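Local coordinates for DPS family protein (Vibrio cholerae O1 biovar El Tor, PDB 3IQ1) that probably binds and oxidises ferrous iron and stores it as ferric iron inside a hollow shell of twelve subunits, at residues I9-T14 against L75-R80; Q17-A22 against T131-T136; S115-Q120 against R145-L150. One frame throughout, in Å; residues are numbered along the deposited sequence.

Contact 1 (I9-T14 against L75-R80)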
ATOM      1  N   ILE B   9      25.511  26.834  13.247  1.00  6.92           N
ATOM      2  CA  ILE B   9      24.615  27.132  12.140  1.00  5.86           C
ATOM      3  C   ILE B   9      24.769  28.585  11.649  1.00  6.44           C
ATOM      4  O   ILE B   9      24.049  29.007  10.734  1.00  8.10           O
ATOM      5  CB  ILE B   9      23.124  26.776  12.418  1.00  5.68           C
ATOM      6  CG1 ILE B   9      22.547  27.644  13.542  1.00  7.44           C
ATOM      7  CG2 ILE B   9      23.024  25.277  12.706  1.00  8.02           C
ATOM      8  CD1 ILE B   9      20.988  27.533  13.646  1.00  8.29           C
ATOM      9  N   GLY B  10      25.703  29.330  12.231  1.00  6.85           N
ATOM     10  CA  GLY B  10      26.010  30.671  11.768  1.00  7.55           C
ATOM     11  C   GLY B  10      25.198  31.817  12.369  1.00  7.89           C
ATOM     12  O   GLY B  10      25.284  32.956  11.873  1.00  9.76           O
ATOM     13  N   LEU B  11      24.419  31.524  13.404  1.00  7.05           N
ATOM     14  CA  LEU B  11      23.636  32.535  14.145  1.00  7.67           C
ATOM     15  C   LEU B  11      24.428  33.078  15.305  1.00  8.07           C
ATOM     16  O   LEU B  11      25.421  32.473  15.743  1.00 10.41           O
ATOM     17  CB  LEU B  11      22.268  32.004  14.584  1.00  7.57           C
ATOM     18  CG  LEU B  11      21.369  31.541  13.434  1.00  7.03           C
ATOM     19  CD1 LEU B  11      20.026  31.135  14.016  1.00 11.43           C
ATOM     20  CD2 LEU B  11      21.202  32.568  12.301  1.00 10.60           C
ATOM     21  N   ASP B  12      24.075  34.289  15.743  1.00  7.81           N
ATOM     22  CA  ASP B  12      24.731  34.875  16.930  1.00  8.40           C
ATOM     23  C   ASP B  12      24.562  33.951  18.133  1.00  7.28           C
ATOM     24  O   ASP B  12      23.450  33.502  18.481  1.00  8.42           O
ATOM     25  CB  ASP B  12      24.071  36.212  17.274  1.00  8.10           C
ATOM     26  CG  ASP B  12      24.697  36.901  18.455  1.00 12.85           C
ATOM     27  OD1 ASP B  12      25.753  37.536  18.277  1.00 16.45           O
ATOM     28  OD2 ASP B  12      24.138  36.892  19.544  1.00 14.21           O
ATOM     29  N   THR B  13      25.650  33.707  18.829  1.00  6.82           N
ATOM     30  CA  THR B  13      25.601  32.791  19.962  1.00  6.92           C
ATOM     31  C   THR B  13      24.694  33.278  21.111  1.00  7.73           C
ATOM     32  O   THR B  13      23.876  32.523  21.637  1.00  8.08           O
ATOM     33  CB  THR B  13      27.010  32.496  20.478  1.00  7.22           C
ATOM     34  OG1 THR B  13      27.770  31.831  19.452  1.00  8.62           O
ATOM     35  CG2 THR B  13      26.937  31.623  21.733  1.00  8.56           C
ATOM     36  N   THR B  14      24.859  34.522  21.527  1.00  7.94           N
ATOM     37  CA  THR B  14      24.079  35.042  22.650  1.00  8.14           C
ATOM     38  C   THR B  14      22.605  35.045  22.372  1.00  8.06           C
ATOM     39  O   THR B  14      21.782  34.648  23.215  1.00  7.98           O
ATOM     40  CB  THR B  14      24.501  36.489  22.996  1.00  9.09           C
ATOM     41  OG1 THR B  14      25.867  36.456  23.312  1.00 12.46           O
ATOM     42  CG2 THR B  14      23.735  36.987  24.219  1.00 13.85           C
ATOM     43  N   LEU B  75      18.766  21.709  20.109  1.00  5.35           N
ATOM     44  CA  LEU B  75      20.075  21.120  19.753  1.00  5.22           C
ATOM     45  C   LEU B  75      20.682  21.863  18.537  1.00  6.44           C
ATOM     46  O   LEU B  75      21.886  22.044  18.447  1.00  6.49           O
ATOM     47  CB  LEU B  75      19.886  19.624  19.436  1.00  5.40           C
ATOM     48  CG  LEU B  75      19.602  18.730  20.645  1.00  7.34           C
ATOM     49  CD1 LEU B  75      18.901  17.424  20.205  1.00  9.03           C
ATOM     50  CD2 LEU B  75      20.902  18.493  21.403  1.00  9.13           C
ATOM     51  N   THR B  76      19.834  22.246  17.604  1.00  4.65           N
ATOM     52  CA  THR B  76      20.210  22.898  16.366  1.00  5.05           C
ATOM     53  C   THR B  76      20.815  24.268  16.664  1.00  5.28           C
ATOM     54  O   THR B  76      21.749  24.674  15.987  1.00  5.08           O
ATOM     55  CB  THR B  76      18.999  22.961  15.398  1.00  5.21           C
ATOM     56  OG1 THR B  76      18.677  21.606  14.956  1.00  6.04           O
ATOM     57  CG2 THR B  76      19.291  23.754  14.160  1.00  6.35           C
ATOM     58  N   LEU B  77      20.359  24.882  17.737  1.00  4.81           N
ATOM     59  CA  LEU B  77      20.862  26.160  18.238  1.00  4.67           C
ATOM     60  C   LEU B  77      22.097  25.990  19.138  1.00  6.87           C
ATOM     61  O   LEU B  77      22.528  26.952  19.767  1.00  6.99           O
ATOM     62  CB  LEU B  77      19.755  26.957  18.969  1.00  5.49           C
ATOM     63  CG  LEU B  77      18.614  27.466  18.065  1.00  5.71           C
ATOM     64  CD1 LEU B  77      17.474  27.925  18.998  1.00  7.47           C
ATOM     65  CD2 LEU B  77      19.083  28.568  17.143  1.00  8.16           C
ATOM     66  N   SER B  78      22.657  24.775  19.179  1.00  8.02           N
ATOM     67  CA  SER B  78      23.832  24.425  20.029  1.00  8.17           C
ATOM     68  C   SER B  78      23.544  24.661  21.495  1.00  9.71           C
ATOM     69  O   SER B  78      24.379  25.155  22.235  1.00 11.57           O
ATOM     70  CB  SER B  78      25.100  25.151  19.579  1.00  9.87           C
ATOM     71  OG  SER B  78      25.443  24.736  18.274  1.00 10.85           O
ATOM     72  N   ALA B  79      22.355  24.286  21.902  1.00  8.68           N
ATOM     73  CA  ALA B  79      21.960  24.362  23.277  1.00  9.45           C
ATOM     74  C   ALA B  79      21.514  22.978  23.775  1.00 11.04           C
ATOM     75  O   ALA B  79      21.313  22.051  22.997  1.00 11.34           O
ATOM     76  CB  ALA B  79      20.836  25.471  23.455  1.00  8.51           C
ATOM     77  N   ARG B  80      21.344  22.864  25.099  1.00 11.28           N
ATOM     78  CA  ARG B  80      20.976  21.613  25.736  1.00 10.97           C
ATOM     79  C   ARG B  80      19.472  21.500  25.976  1.00  9.70           C
ATOM     80  O   ARG B  80      18.951  22.280  26.735  1.00 10.20           O
ATOM     81  CB  ARG B  80      21.665  21.601  27.122  1.00 11.80           C
ATOM     82  CG  ARG B  80      21.329  20.408  28.004  1.00 12.28           C
ATOM     83  CD  ARG B  80      22.027  20.550  29.338  1.00 13.73           C
ATOM     84  NE  ARG B  80      21.806  19.448  30.276  1.00 14.01           N
ATOM     85  CZ  ARG B  80      20.700  19.263  30.997  1.00 12.13           C
ATOM     86  NH1 ARG B  80      19.636  20.046  30.882  1.00 14.34           N
ATOM     87  NH2 ARG B  80      20.632  18.211  31.812  1.00 13.48           N
TER
HETATM   88  O   HOH W   1      24.264  25.862  16.082  1.00  9.85           O
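A Schellman motif closes helix 49-76 of the ferritin-like four-helix bundle, and the residues leading into helix 13-43 pack against that helix end through Ile9 and Leu11. In the motif, Ser78 takes positive phi as the C-prime residue; its N bonds to Leu75 O at 2.9 Å, while Ala79 N reaches back to Ile74 O. Ile9 does most of the touching. With CG1 lodged between its backbone N and carbonyl carbon (chi1 65°), both branches of the side chain face the helix end: CG2 rests 3.6 Å from Thr76 O, and CD1 meets Leu77 CD2 at 4.1 Å. Leu11 brings its CD1 to the same methyl, Leu77 CD2, at 4.2 Å, so one leucine branch serves both N-terminal side chains. Thr76 turns its hydroxyl back to Glu72 O in its own helix and offers the methyl CG2 to Ile9. A second subunit adds to the site, its Arg122 NH2 bonding to Ile9 O and its Trp152 packing on Thr76. One water ties the two backbones together: it accepts from Ile9 N at 3.2 Å, donates to Thr76 O at 2.8 Å, and lies 2.7 Å from Ser78 OG.

Contact 2 (Q17-A22 against T131-T136)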
ATOM      1  N   GLN B  17      21.275  31.515  22.363  1.00  7.55           N
ATOM      2  CA  GLN B  17      21.113  30.945  23.691  1.00  7.63           C
ATOM      3  C   GLN B  17      19.863  31.511  24.405  1.00  6.87           C
ATOM      4  O   GLN B  17      19.169  30.785  25.125  1.00  6.11           O
ATOM      5  CB  GLN B  17      22.370  31.131  24.526  1.00  8.68           C
ATOM      6  CG  GLN B  17      22.265  30.455  25.900  1.00 13.29           C
ATOM      7  CD  GLN B  17      22.080  28.935  25.773  1.00 20.20           C
ATOM      8  OE1 GLN B  17      22.919  28.236  25.105  1.00 17.15           O
ATOM      9  NE2 GLN B  17      20.963  28.406  26.376  1.00 17.82           N
ATOM     10  N   LYS B  18      19.538  32.783  24.191  1.00  5.53           N
ATOM     11  CA  LYS B  18      18.318  33.347  24.759  0.50  6.47           C
ATOM     12  C   LYS B  18      17.099  32.641  24.186  1.00  6.41           C
ATOM     13  O   LYS B  18      16.159  32.278  24.924  1.00  5.16           O
ATOM     14  CB  LYS B  18      18.245  34.831  24.455  0.50  7.07           C
ATOM     15  CG  LYS B  18      17.032  35.557  25.042  0.50  9.79           C
ATOM     16  CD  LYS B  18      17.247  37.074  25.002  0.50 12.55           C
ATOM     17  CE  LYS B  18      15.946  37.857  25.129  0.50 14.45           C
ATOM     18  NZ  LYS B  18      16.217  39.319  25.118  0.50 12.58           N
ATOM     19  N   LEU B  19      17.109  32.462  22.863  1.00  5.51           N
ATOM     20  CA  LEU B  19      16.020  31.714  22.202  1.00  4.67           C
ATOM     21  C   LEU B  19      15.914  30.296  22.699  1.00  5.57           C
ATOM     22  O   LEU B  19      14.814  29.815  22.966  1.00  5.92           O
ATOM     23  CB  LEU B  19      16.172  31.769  20.684  1.00  5.83           C
ATOM     24  CG  LEU B  19      15.568  33.064  20.141  1.00  5.81           C
ATOM     25  CD1 LEU B  19      16.196  33.529  18.787  1.00  7.80           C
ATOM     26  CD2 LEU B  19      13.986  33.061  20.177  1.00  5.30           C
ATOM     27  N   ALA B  20      17.047  29.661  22.907  1.00  6.42           N
ATOM     28  CA  ALA B  20      17.052  28.256  23.369  1.00  5.97           C
ATOM     29  C   ALA B  20      16.500  28.159  24.768  1.00  5.81           C
ATOM     30  O   ALA B  20      15.759  27.216  25.064  1.00  7.20           O
ATOM     31  CB  ALA B  20      18.420  27.677  23.342  1.00  4.94           C
ATOM     32  N   ASN B  21      16.843  29.121  25.614  1.00  6.57           N
ATOM     33  CA  ASN B  21      16.272  29.183  26.973  1.00  5.85           C
ATOM     34  C   ASN B  21      14.727  29.246  26.956  1.00  6.33           C
ATOM     35  O   ASN B  21      14.038  28.477  27.688  1.00  7.00           O
ATOM     36  CB  ASN B  21      16.795  30.389  27.717  1.00  6.11           C
ATOM     37  CG  ASN B  21      18.272  30.308  28.057  1.00 11.64           C
ATOM     38  OD1 ASN B  21      18.875  29.242  28.001  1.00 16.20           O
ATOM     39  ND2 ASN B  21      18.863  31.463  28.460  1.00 17.61           N
ATOM     40  N   ALA B  22      14.187  30.085  26.085  1.00  6.26           N
ATOM     41  CA  ALA B  22      12.735  30.234  25.959  1.00  5.50           C
ATOM     42  C   ALA B  22      12.102  28.964  25.370  1.00  4.29           C
ATOM     43  O   ALA B  22      11.027  28.522  25.835  1.00  5.79           O
ATOM     44  CB  ALA B  22      12.381  31.417  25.052  1.00  5.29           C
ATOM     45  N   THR B 131      15.734  39.086  15.680  1.00 11.38           N
ATOM     46  CA  THR B 131      17.113  38.823  15.305  1.00 12.97           C
ATOM     47  C   THR B 131      17.304  38.042  14.023  1.00 12.57           C
ATOM     48  O   THR B 131      18.432  37.682  13.679  1.00 14.14           O
ATOM     49  CB  THR B 131      17.898  38.121  16.421  1.00 14.18           C
ATOM     50  OG1 THR B 131      17.161  37.006  16.908  1.00 15.71           O
ATOM     51  CG2 THR B 131      18.187  39.141  17.532  1.00 16.42           C
ATOM     52  N   GLY B 132      16.226  37.778  13.316  1.00 10.40           N
ATOM     53  CA  GLY B 132      16.285  37.049  12.079  1.00  8.93           C
ATOM     54  C   GLY B 132      16.519  35.563  12.197  1.00  9.50           C
ATOM     55  O   GLY B 132      17.102  34.946  11.295  1.00  9.71           O
ATOM     56  N   ASP B 133      16.116  34.968  13.315  1.00  7.90           N
ATOM     57  CA  ASP B 133      16.175  33.525  13.455  1.00  6.37           C
ATOM     58  C   ASP B 133      14.913  32.907  12.744  1.00  6.34           C
ATOM     59  O   ASP B 133      13.916  32.514  13.356  1.00  6.24           O
ATOM     60  CB  ASP B 133      16.303  33.084  14.914  1.00  5.57           C
ATOM     61  CG  ASP B 133      16.423  31.583  15.070  1.00  6.12           C
ATOM     62  OD1 ASP B 133      16.267  30.846  14.070  1.00  7.95           O
ATOM     63  OD2 ASP B 133      16.621  31.111  16.206  1.00  5.68           O
ATOM     64  N   GLU B 134      15.043  32.745  11.437  1.00  5.98           N
ATOM     65  CA  GLU B 134      13.948  32.274  10.606  1.00  7.19           C
ATOM     66  C   GLU B 134      13.607  30.806  10.878  1.00  6.31           C
ATOM     67  O   GLU B 134      12.440  30.441  10.846  1.00  6.91           O
ATOM     68  CB  GLU B 134      14.314  32.406   9.144  1.00  8.04           C
ATOM     69  CG  GLU B 134      13.196  31.915   8.215  1.00  9.87           C
ATOM     70  CD  GLU B 134      11.892  32.669   8.395  1.00 13.20           C
ATOM     71  OE1 GLU B 134      11.964  33.892   8.791  1.00 12.39           O
ATOM     72  OE2 GLU B 134      10.823  32.068   8.095  1.00 10.52           O
ATOM     73  N   GLY B 135      14.604  29.982  11.150  1.00  6.54           N
ATOM     74  CA  GLY B 135      14.313  28.586  11.480  1.00  5.54           C
ATOM     75  C   GLY B 135      13.443  28.391  12.717  1.00  5.47           C
ATOM     76  O   GLY B 135      12.528  27.581  12.741  1.00  6.68           O
ATOM     77  N   THR B 136      13.710  29.202  13.737  1.00  4.64           N
ATOM     78  CA  THR B 136      12.907  29.180  14.948  1.00  4.38           C
ATOM     79  C   THR B 136      11.565  29.796  14.691  1.00  5.70           C
ATOM     80  O   THR B 136      10.550  29.248  15.104  1.00  5.67           O
ATOM     81  CB  THR B 136      13.606  29.855  16.124  1.00  4.88           C
ATOM     82  OG1 THR B 136      14.827  29.176  16.390  1.00  5.63           O
ATOM     83  CG2 THR B 136      12.722  29.882  17.425  1.00  4.50           C
TER
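Leu19, in the second turn of helix 13-43, faces the short turn that joins helix 103-131 to helix 134-158, and the backbones come nearest at Leu19 CA and Thr136 CA, 8.3 Å apart. Its two methyls divide the work. The Leu19 and Asp133 side chains pass each other pointing opposite ways, which puts Leu19 CD1 3.6 Å from Asp133 OD2 and 3.9 Å from Asp133 CB, with Thr131 OG1 a little further off at the border of the patch. Leu19 CD2 points instead to the Thr136 methyl, CG2, at 4.4 Å. The turn is compact: Gly132 has positive phi and ends helix 103-131 in a Schellman motif, and the very next residue, Asp133, is the N-cap of helix 134-158. With CG anti to the backbone N (chi1 -178°), the Asp133 carboxylate swings over the first turn of that helix. Thr136 N gives the capping bond to Asp133 OD1 at 3.1 Å, and Thr136 OG1 donates to Asp133 OD2 at 2.6 Å, both well out of the carboxylate plane. Arg73 of helix 49-76 completes the cluster, with a bond from its NE to Thr136 OG1 and a salt bridge to Asp133 OD1 that probably favours the charged form of this buried carboxylate. On the apolar side, Leu127 of helix 103-131 also packs on Leu19.

Contact 3 (S115-Q120 against R145-L150)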
ATOM      1  N   SER B 115      -3.738  27.433  25.508  1.00  9.71           N
ATOM      2  CA  SER B 115      -3.667  28.842  25.560  1.00  9.01           C
ATOM      3  C   SER B 115      -2.274  29.365  26.031  1.00  8.20           C
ATOM      4  O   SER B 115      -1.774  30.361  25.497  1.00  8.00           O
ATOM      5  CB  SER B 115      -4.903  29.385  26.290  1.00 10.99           C
ATOM      6  OG  SER B 115      -6.115  29.035  25.522  1.00 17.97           O
ATOM      7  N   ILE B 116      -1.646  28.671  26.979  1.00  7.06           N
ATOM      8  CA  ILE B 116      -0.258  28.902  27.426  1.00  6.68           C
ATOM      9  C   ILE B 116       0.762  28.605  26.312  1.00  6.18           C
ATOM     10  O   ILE B 116       1.633  29.415  26.030  1.00  7.79           O
ATOM     11  CB  ILE B 116       0.067  28.089  28.712  1.00  7.24           C
ATOM     12  CG1 ILE B 116      -0.684  28.729  29.892  1.00  6.95           C
ATOM     13  CG2 ILE B 116       1.533  28.060  28.939  1.00  7.17           C
ATOM     14  CD1 ILE B 116      -0.674  27.929  31.152  1.00  5.84           C
ATOM     15  N   LEU B 117       0.645  27.465  25.654  1.00  6.37           N
ATOM     16  CA  LEU B 117       1.548  27.172  24.548  1.00  5.56           C
ATOM     17  C   LEU B 117       1.468  28.282  23.496  1.00  5.79           C
ATOM     18  O   LEU B 117       2.474  28.742  22.974  1.00  5.98           O
ATOM     19  CB  LEU B 117       1.254  25.787  23.933  1.00  5.24           C
ATOM     20  CG  LEU B 117       1.385  24.597  24.886  1.00  7.25           C
ATOM     21  CD1 LEU B 117       1.189  23.305  24.051  1.00  5.62           C
ATOM     22  CD2 LEU B 117       2.734  24.607  25.610  1.00  9.53           C
ATOM     23  N   LEU B 118       0.257  28.671  23.099  1.00  6.18           N
ATOM     24  CA  LEU B 118       0.134  29.676  22.042  1.00  5.47           C
ATOM     25  C   LEU B 118       0.780  30.980  22.458  1.00  7.00           C
ATOM     26  O   LEU B 118       1.472  31.599  21.675  1.00  5.87           O
ATOM     27  CB  LEU B 118      -1.341  29.939  21.711  1.00  6.36           C
ATOM     28  CG  LEU B 118      -2.017  28.900  20.844  1.00  6.56           C
ATOM     29  CD1 LEU B 118      -3.510  29.124  20.826  1.00  9.08           C
ATOM     30  CD2 LEU B 118      -1.485  28.841  19.415  1.00  5.36           C
ATOM     31  N   HIS B 119       0.522  31.404  23.695  1.00  7.39           N
ATOM     32  CA  HIS B 119       1.044  32.665  24.217  1.00  8.31           C
ATOM     33  C   HIS B 119       2.572  32.617  24.177  1.00  7.84           C
ATOM     34  O   HIS B 119       3.229  33.580  23.723  1.00  7.21           O
ATOM     35  CB  HIS B 119       0.503  32.822  25.633  1.00  9.29           C
ATOM     36  CG  HIS B 119       0.795  34.123  26.270  1.00 16.29           C
ATOM     37  ND1 HIS B 119       1.975  34.361  26.933  1.00 23.05           N
ATOM     38  CD2 HIS B 119       0.024  35.222  26.441  1.00 21.07           C
ATOM     39  CE1 HIS B 119       1.954  35.585  27.421  1.00 22.97           C
ATOM     40  NE2 HIS B 119       0.770  36.120  27.169  1.00 25.28           N
ATOM     41  N   GLN B 120       3.154  31.518  24.640  1.00  8.15           N
ATOM     42  CA  GLN B 120       4.634  31.391  24.710  1.00  6.89           C
ATOM     43  C   GLN B 120       5.234  31.302  23.322  1.00  7.51           C
ATOM     44  O   GLN B 120       6.261  31.903  23.038  1.00  8.17           O
ATOM     45  CB  GLN B 120       5.082  30.162  25.477  1.00  7.73           C
ATOM     46  CG  GLN B 120       5.223  30.240  26.863  1.00 12.85           C
ATOM     47  CD  GLN B 120       5.807  28.884  27.295  1.00 14.90           C
ATOM     48  OE1 GLN B 120       5.187  27.865  27.047  1.00 19.08           O
ATOM     49  NE2 GLN B 120       6.991  28.873  27.742  1.00  8.99           N
ATOM     50  N   ARG B 145      -0.289  27.997  14.082  1.00  5.38           N
ATOM     51  CA  ARG B 145      -1.418  27.897  13.171  1.00  4.99           C
ATOM     52  C   ARG B 145      -2.202  26.591  13.455  1.00  5.80           C
ATOM     53  O   ARG B 145      -3.437  26.558  13.332  1.00  6.02           O
ATOM     54  CB  ARG B 145      -0.960  27.973  11.739  1.00  4.99           C
ATOM     55  CG  ARG B 145      -0.205  26.782  11.252  1.00  8.23           C
ATOM     56  CD  ARG B 145       0.534  27.095   9.947  1.00  9.43           C
ATOM     57  NE  ARG B 145      -0.414  27.280   8.851  1.00  7.94           N
ATOM     58  CZ  ARG B 145      -0.094  27.218   7.552  1.00 10.29           C
ATOM     59  NH1 ARG B 145      -1.025  27.342   6.630  1.00 11.41           N
ATOM     60  NH2 ARG B 145       1.141  27.047   7.187  1.00 12.76           N
ATOM     61  N   GLU B 146      -1.479  25.517  13.768  1.00  5.39           N
ATOM     62  CA  GLU B 146      -2.097  24.247  14.034  1.00  5.61           C
ATOM     63  C   GLU B 146      -2.920  24.305  15.325  1.00  5.00           C
ATOM     64  O   GLU B 146      -4.066  23.761  15.421  1.00  5.31           O
ATOM     65  CB  GLU B 146      -1.054  23.120  14.089  1.00  6.81           C
ATOM     66  CG  GLU B 146      -0.400  22.861  12.723  1.00  8.34           C
ATOM     67  CD  GLU B 146       0.752  21.901  12.783  1.00 14.19           C
ATOM     68  OE1 GLU B 146       0.797  21.115  13.739  1.00 15.09           O
ATOM     69  OE2 GLU B 146       1.593  21.894  11.837  1.00 15.38           O
ATOM     70  N   GLN B 147      -2.351  24.969  16.326  1.00  5.13           N
ATOM     71  CA  GLN B 147      -2.960  24.929  17.654  1.00  5.14           C
ATOM     72  C   GLN B 147      -4.092  25.897  17.760  1.00  5.00           C
ATOM     73  O   GLN B 147      -5.057  25.658  18.500  1.00  6.28           O
ATOM     74  CB  GLN B 147      -1.931  25.074  18.777  1.00  5.03           C
ATOM     75  CG  GLN B 147      -1.087  23.841  18.812  1.00  5.34           C
ATOM     76  CD  GLN B 147       0.155  23.972  19.686  1.00  6.22           C
ATOM     77  OE1 GLN B 147       0.501  25.079  20.133  1.00  6.39           O
ATOM     78  NE2 GLN B 147       0.817  22.873  19.920  1.00  6.24           N
ATOM     79  N   GLU B 148      -4.059  26.977  16.990  1.00  5.29           N
ATOM     80  CA  GLU B 148      -5.226  27.861  16.891  1.00  5.53           C
ATOM     81  C   GLU B 148      -6.440  27.093  16.351  1.00  5.57           C
ATOM     82  O   GLU B 148      -7.512  27.185  16.914  1.00  5.38           O
ATOM     83  CB  GLU B 148      -4.937  29.086  16.037  1.00  4.49           C
ATOM     84  CG  GLU B 148      -3.971  30.070  16.688  1.00  6.67           C
ATOM     85  CD  GLU B 148      -3.568  31.231  15.828  1.00  6.17           C
ATOM     86  OE1 GLU B 148      -3.657  31.123  14.575  1.00  6.39           O
ATOM     87  OE2 GLU B 148      -3.099  32.270  16.371  1.00  5.53           O
ATOM     88  N   LYS B 149      -6.232  26.295  15.315  1.00  6.26           N
ATOM     89  CA  LYS B 149      -7.281  25.487  14.713  1.00  4.66           C
ATOM     90  C   LYS B 149      -7.827  24.536  15.783  1.00  4.79           C
ATOM     91  O   LYS B 149      -9.048  24.400  15.948  1.00  5.09           O
ATOM     92  CB  LYS B 149      -6.771  24.721  13.481  1.00  5.38           C
ATOM     93  CG  LYS B 149      -7.864  23.934  12.846  1.00  7.16           C
ATOM     94  CD  LYS B 149      -7.335  23.017  11.785  1.00 12.47           C
ATOM     95  CE  LYS B 149      -8.412  22.099  11.304  1.00 15.51           C
ATOM     96  NZ  LYS B 149      -7.924  21.253  10.109  1.00 19.88           N
ATOM     97  N   LEU B 150      -6.930  23.891  16.519  1.00  4.97           N
ATOM     98  CA  LEU B 150      -7.359  22.920  17.510  1.00  5.24           C
ATOM     99  C   LEU B 150      -8.146  23.592  18.599  1.00  6.97           C
ATOM    100  O   LEU B 150      -9.172  23.062  19.064  1.00  7.72           O
ATOM    101  CB  LEU B 150      -6.170  22.173  18.091  1.00  6.37           C
ATOM    102  CG  LEU B 150      -6.476  21.028  19.074  1.00  8.03           C
ATOM    103  CD1 LEU B 150      -7.598  20.046  18.581  1.00 10.81           C
ATOM    104  CD2 LEU B 150      -5.178  20.246  19.409  1.00 10.19           C
TER
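Leu118 CD2 and Leu117 CB, on helix 103-131, meet Gln147 and Glu148 of helix 134-158, two consecutive helices of the ferritin-like bundle that run antiparallel; the axes of the short segments approach to 10.1 Å at a signed crossing angle of -150°. The apolar part of the contact centres on one methyl. Leu118 CD2 touches Gln147 CB at 3.8 Å and Glu148 CG at 3.9 Å, using the aliphatic stems of two polar residues; the Leu118 and Gln147 side chains lie alongside one another, pointing opposite ways. Next comes packing against an amide. Beyond CG the Gln147 chain is extended (chi2 168°), which carries its head to Leu117: OE1 lies 3.9 Å from Leu117 CB, and NE2 is 4.2 Å from Leu117 CD1. The polar ends bond elsewhere. Gln147 OE1 accepts from Gln121 NE2, and Gln147 NE2 is bonded to Tyr30 OH. Glu148 holds Arg122 of its own chain through OE2 and Arg73 of a fourth subunit through OE1. Leucine carbon thus meets side chains whose polar ends are bonded to helices 103-131 and 13-43 of the same chain and to a neighbouring subunit, and the two arginines would be expected to keep the buried Glu148 carboxylate ionised.

Contacts 1 and 2 sit together at one end of the helical bundle, their centres 8 Å apart, and share helix 13-43. They touch directly: Leu77 CD2 lies 3.7 Å from Asp133 OD2 and Leu11 CD1 3.8 Å from Asp133 OD1, and Ala79 packs on Ala20. Contact 3 lies further along the bundle, its centre 18 Å from that of contact 2 and 25 Å from that of contact 1, joined to contact 2 by helix 134-158. Along the chain the segments of contacts 1 and 2 alternate, as do those of 2 and 3, while both segments of contact 1 precede both of contact 3. Together they join all four long helices, and each also borders at least one other subunit, tying the bundle into the twelve-chain assembly.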